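Local coordinates for protein CurH (Lyngbya majuscula, PDB 3KG7) that is the dehydratase domain of a curacin polyketide synthase module, a double-hotdog lyase that probably removes water from beta-hydroxyacyl intermediates during chain elongation, at residues D70-Q75 and H119-V124. Sequence-based numbering, arbitrary orientation.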
ATOM      1  N   ASP C  70     -17.296   3.724  17.658  1.00 83.53           N
ATOM      2  CA  ASP C  70     -16.094   3.943  18.487  1.00 84.66           C
ATOM      3  C   ASP C  70     -15.045   4.802  17.783  1.00 83.10           C
ATOM      4  O   ASP C  70     -13.904   4.375  17.566  1.00 82.48           O
ATOM      5  CB  ASP C  70     -15.488   2.618  18.950  1.00 88.43           C
ATOM      6  CG  ASP C  70     -16.496   1.736  19.654  1.00 91.57           C
ATOM      7  OD1 ASP C  70     -17.251   1.014  18.962  1.00 91.29           O
ATOM      8  OD2 ASP C  70     -16.525   1.766  20.905  1.00 94.11           O
ATOM      9  N   ILE C  71     -15.459   6.012  17.421  1.00 80.75           N
ATOM     10  CA  ILE C  71     -14.610   6.953  16.711  1.00 80.08           C
ATOM     11  C   ILE C  71     -13.830   7.769  17.724  1.00 80.26           C
ATOM     12  O   ILE C  71     -14.415   8.322  18.657  1.00 81.18           O
ATOM     13  CB  ILE C  71     -15.435   7.901  15.806  1.00 80.52           C
ATOM     14  CG1 ILE C  71     -16.279   7.098  14.802  1.00 78.76           C
ATOM     15  CG2 ILE C  71     -14.506   8.880  15.073  1.00 80.85           C
ATOM     16  CD1 ILE C  71     -17.503   7.838  14.278  1.00 76.71           C
ATOM     17  N   ASN C  72     -12.511   7.815  17.553  1.00 79.58           N
ATOM     18  CA  ASN C  72     -11.652   8.672  18.377  1.00 79.05           C
ATOM     19  C   ASN C  72     -10.738   9.561  17.547  1.00 79.37           C
ATOM     20  O   ASN C  72     -10.205   9.144  16.506  1.00 81.95           O
ATOM     21  CB  ASN C  72     -10.798   7.853  19.341  1.00 80.23           C
ATOM     22  CG  ASN C  72     -11.598   6.822  20.102  1.00 81.03           C
ATOM     23  OD1 ASN C  72     -12.052   5.825  19.524  1.00 81.32           O
ATOM     24  ND2 ASN C  72     -11.761   7.039  21.406  1.00 78.49           N
ATOM     25  N   PHE C  73     -10.566  10.792  18.009  1.00 78.27           N
ATOM     26  CA  PHE C  73      -9.610  11.697  17.397  1.00 77.93           C
ATOM     27  C   PHE C  73      -8.457  11.925  18.352  1.00 78.16           C
ATOM     28  O   PHE C  73      -8.654  12.252  19.526  1.00 78.47           O
ATOM     29  CB  PHE C  73     -10.256  13.026  17.018  1.00 77.63           C
ATOM     30  CG  PHE C  73     -11.610  12.881  16.410  1.00 78.52           C
ATOM     31  CD1 PHE C  73     -11.775  12.226  15.192  1.00 77.89           C
ATOM     32  CD2 PHE C  73     -12.732  13.396  17.058  1.00 78.79           C
ATOM     33  CE1 PHE C  73     -13.037  12.080  14.633  1.00 78.92           C
ATOM     34  CE2 PHE C  73     -14.010  13.255  16.498  1.00 78.69           C
ATOM     35  CZ  PHE C  73     -14.159  12.599  15.284  1.00 78.18           C
ATOM     36  N   GLN C  74      -7.252  11.724  17.838  1.00 78.99           N
ATOM     37  CA  GLN C  74      -6.033  11.959  18.587  1.00 79.85           C
ATOM     38  C   GLN C  74      -5.529  13.367  18.242  1.00 80.70           C
ATOM     39  O   GLN C  74      -6.291  14.341  18.331  1.00 82.22           O
ATOM     40  CB  GLN C  74      -5.005  10.866  18.266  1.00 79.32           C
ATOM     41  CG  GLN C  74      -5.424   9.447  18.682  1.00 78.44           C
ATOM     42  CD  GLN C  74      -6.495   8.833  17.777  1.00 80.31           C
ATOM     43  OE1 GLN C  74      -6.289   8.660  16.580  1.00 82.09           O
ATOM     44  NE2 GLN C  74      -7.639   8.492  18.358  1.00 79.45           N
ATOM     45  N   GLN C  75      -4.265  13.494  17.846  1.00 81.64           N
ATOM     46  CA  GLN C  75      -3.752  14.812  17.467  1.00 81.27           C
ATOM     47  C   GLN C  75      -4.309  15.254  16.109  1.00 79.87           C
ATOM     48  O   GLN C  75      -4.528  14.428  15.216  1.00 78.71           O
ATOM     49  CB  GLN C  75      -2.223  14.891  17.525  1.00 83.01           C
ATOM     50  CG  GLN C  75      -1.483  13.588  17.267  1.00 85.83           C
ATOM     51  CD  GLN C  75      -0.066  13.607  17.836  1.00 88.46           C
ATOM     52  OE1 GLN C  75       0.405  14.631  18.356  1.00 88.79           O
ATOM     53  NE2 GLN C  75       0.621  12.470  17.742  1.00 89.20           N
ATOM     54  N   HIS C 119      -4.243  10.434  13.720  1.00 77.88           N
ATOM     55  CA  HIS C 119      -5.259  11.460  13.851  1.00 77.73           C
ATOM     56  C   HIS C 119      -6.625  10.887  14.218  1.00 79.52           C
ATOM     57  O   HIS C 119      -7.427  11.554  14.891  1.00 81.10           O
ATOM     58  CB  HIS C 119      -5.318  12.292  12.574  1.00 75.24           C
ATOM     59  CG  HIS C 119      -4.000  12.892  12.201  1.00 74.20           C
ATOM     60  ND1 HIS C 119      -3.412  13.908  12.928  1.00 73.63           N
ATOM     61  CD2 HIS C 119      -3.146  12.609  11.191  1.00 72.78           C
ATOM     62  CE1 HIS C 119      -2.256  14.225  12.378  1.00 74.05           C
ATOM     63  NE2 HIS C 119      -2.072  13.454  11.321  1.00 74.82           N
ATOM     64  N   ALA C 120      -6.877   9.648  13.796  1.00 78.75           N
ATOM     65  CA  ALA C 120      -8.178   9.032  14.012  1.00 79.92           C
ATOM     66  C   ALA C 120      -8.158   7.501  14.034  1.00 80.32           C
ATOM     67  O   ALA C 120      -7.307   6.865  13.404  1.00 82.09           O
ATOM     68  CB  ALA C 120      -9.173   9.530  12.968  1.00 80.13           C
ATOM     69  N   SER C 121      -9.106   6.930  14.778  1.00 80.01           N
ATOM     70  CA  SER C 121      -9.392   5.501  14.738  1.00 80.56           C
ATOM     71  C   SER C 121     -10.896   5.302  14.821  1.00 81.30           C
ATOM     72  O   SER C 121     -11.595   6.112  15.436  1.00 81.40           O
ATOM     73  CB  SER C 121      -8.719   4.779  15.904  1.00 80.45           C
ATOM     74  OG  SER C 121      -9.098   5.362  17.140  1.00 80.67           O
HETATM   75  N   MSE C 122     -11.389   4.237  14.205  1.00 83.12           N
HETATM   76  CA  MSE C 122     -12.806   3.872  14.297  1.00 88.35           C
HETATM   77  C   MSE C 122     -13.050   2.478  13.735  1.00 84.67           C
HETATM   78  O   MSE C 122     -12.155   1.874  13.139  1.00 83.58           O
HETATM   79  CB  MSE C 122     -13.690   4.891  13.574  1.00 90.18           C
HETATM   80  CG  MSE C 122     -13.541   4.882  12.066  1.00 95.45           C
HETATM   81 SE   MSE C 122     -13.697   6.666  11.292  1.00103.34          SE
HETATM   82  CE  MSE C 122     -12.080   7.462  12.051  1.00 98.32           C
ATOM     83  N   SER C 123     -14.264   1.978  13.934  1.00 83.22           N
ATOM     84  CA  SER C 123     -14.686   0.710  13.364  1.00 82.02           C
ATOM     85  C   SER C 123     -15.894   0.923  12.478  1.00 83.69           C
ATOM     86  O   SER C 123     -16.848   1.620  12.856  1.00 83.07           O
ATOM     87  CB  SER C 123     -15.034  -0.298  14.457  1.00 81.90           C
ATOM     88  OG  SER C 123     -13.881  -0.981  14.934  1.00 82.62           O
ATOM     89  N   VAL C 124     -15.838   0.336  11.288  1.00 84.56           N
ATOM     90  CA  VAL C 124     -17.011   0.199  10.446  1.00 84.28           C
ATOM     91  C   VAL C 124     -17.817  -0.958  11.031  1.00 84.92           C
ATOM     92  O   VAL C 124     -17.286  -2.054  11.211  1.00 86.32           O
ATOM     93  CB  VAL C 124     -16.596  -0.102   8.997  1.00 83.29           C
ATOM     94  CG1 VAL C 124     -17.811  -0.150   8.069  1.00 81.58           C
ATOM     95  CG2 VAL C 124     -15.614   0.944   8.522  1.00 82.15           C
TER
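Asn72 and Ser121 form an antiparallel hydrogen-bonded pair: Asn72 N donates to Ser121 O (2.9 Å) and Ser121 N returns a bond to Asn72 O (3.0 Å). Where strand 71-73 gives way to loop, Gln74 N still binds His119 O at 3.0 Å. The final polar link comes from a side chain. With CG anti to its carbonyl carbon (chi1 -56°), His119 directs ND1 to Gln75 O at 2.6 Å; the oxygen lies close to the imidazole plane, and Ser107 OG binds NE2, so both ring nitrogens are engaged and the ring's rotation is fixed. Replacing the imidazole by the methyl of an alanine would remove both bonds and is likely to leave Gln75 O and Ser107 OG without these mates, the loop at Gln75 being held less firmly.

Apolar contacts lie on the face carrying Phe73 and Ala120, where Phe73 CD1 reaches Ala120 CB at 4.4 Å, with the methyl at the ring edge. Beside them, Ile71 CG1 packs on CB of selenomethionine Met122 (3.6 Å), whose bent chain brings CE near Ile71 CG2.

Within the double hotdog, strand 66-73 is flanked by strands 117-124 and 225-236. His119 and Ala120 both face Val105 of strand 101-109 in a classic beta bulge, while Tyr54 and Thr58 of helix 52-62 pack against His119, Ala120 and Met122.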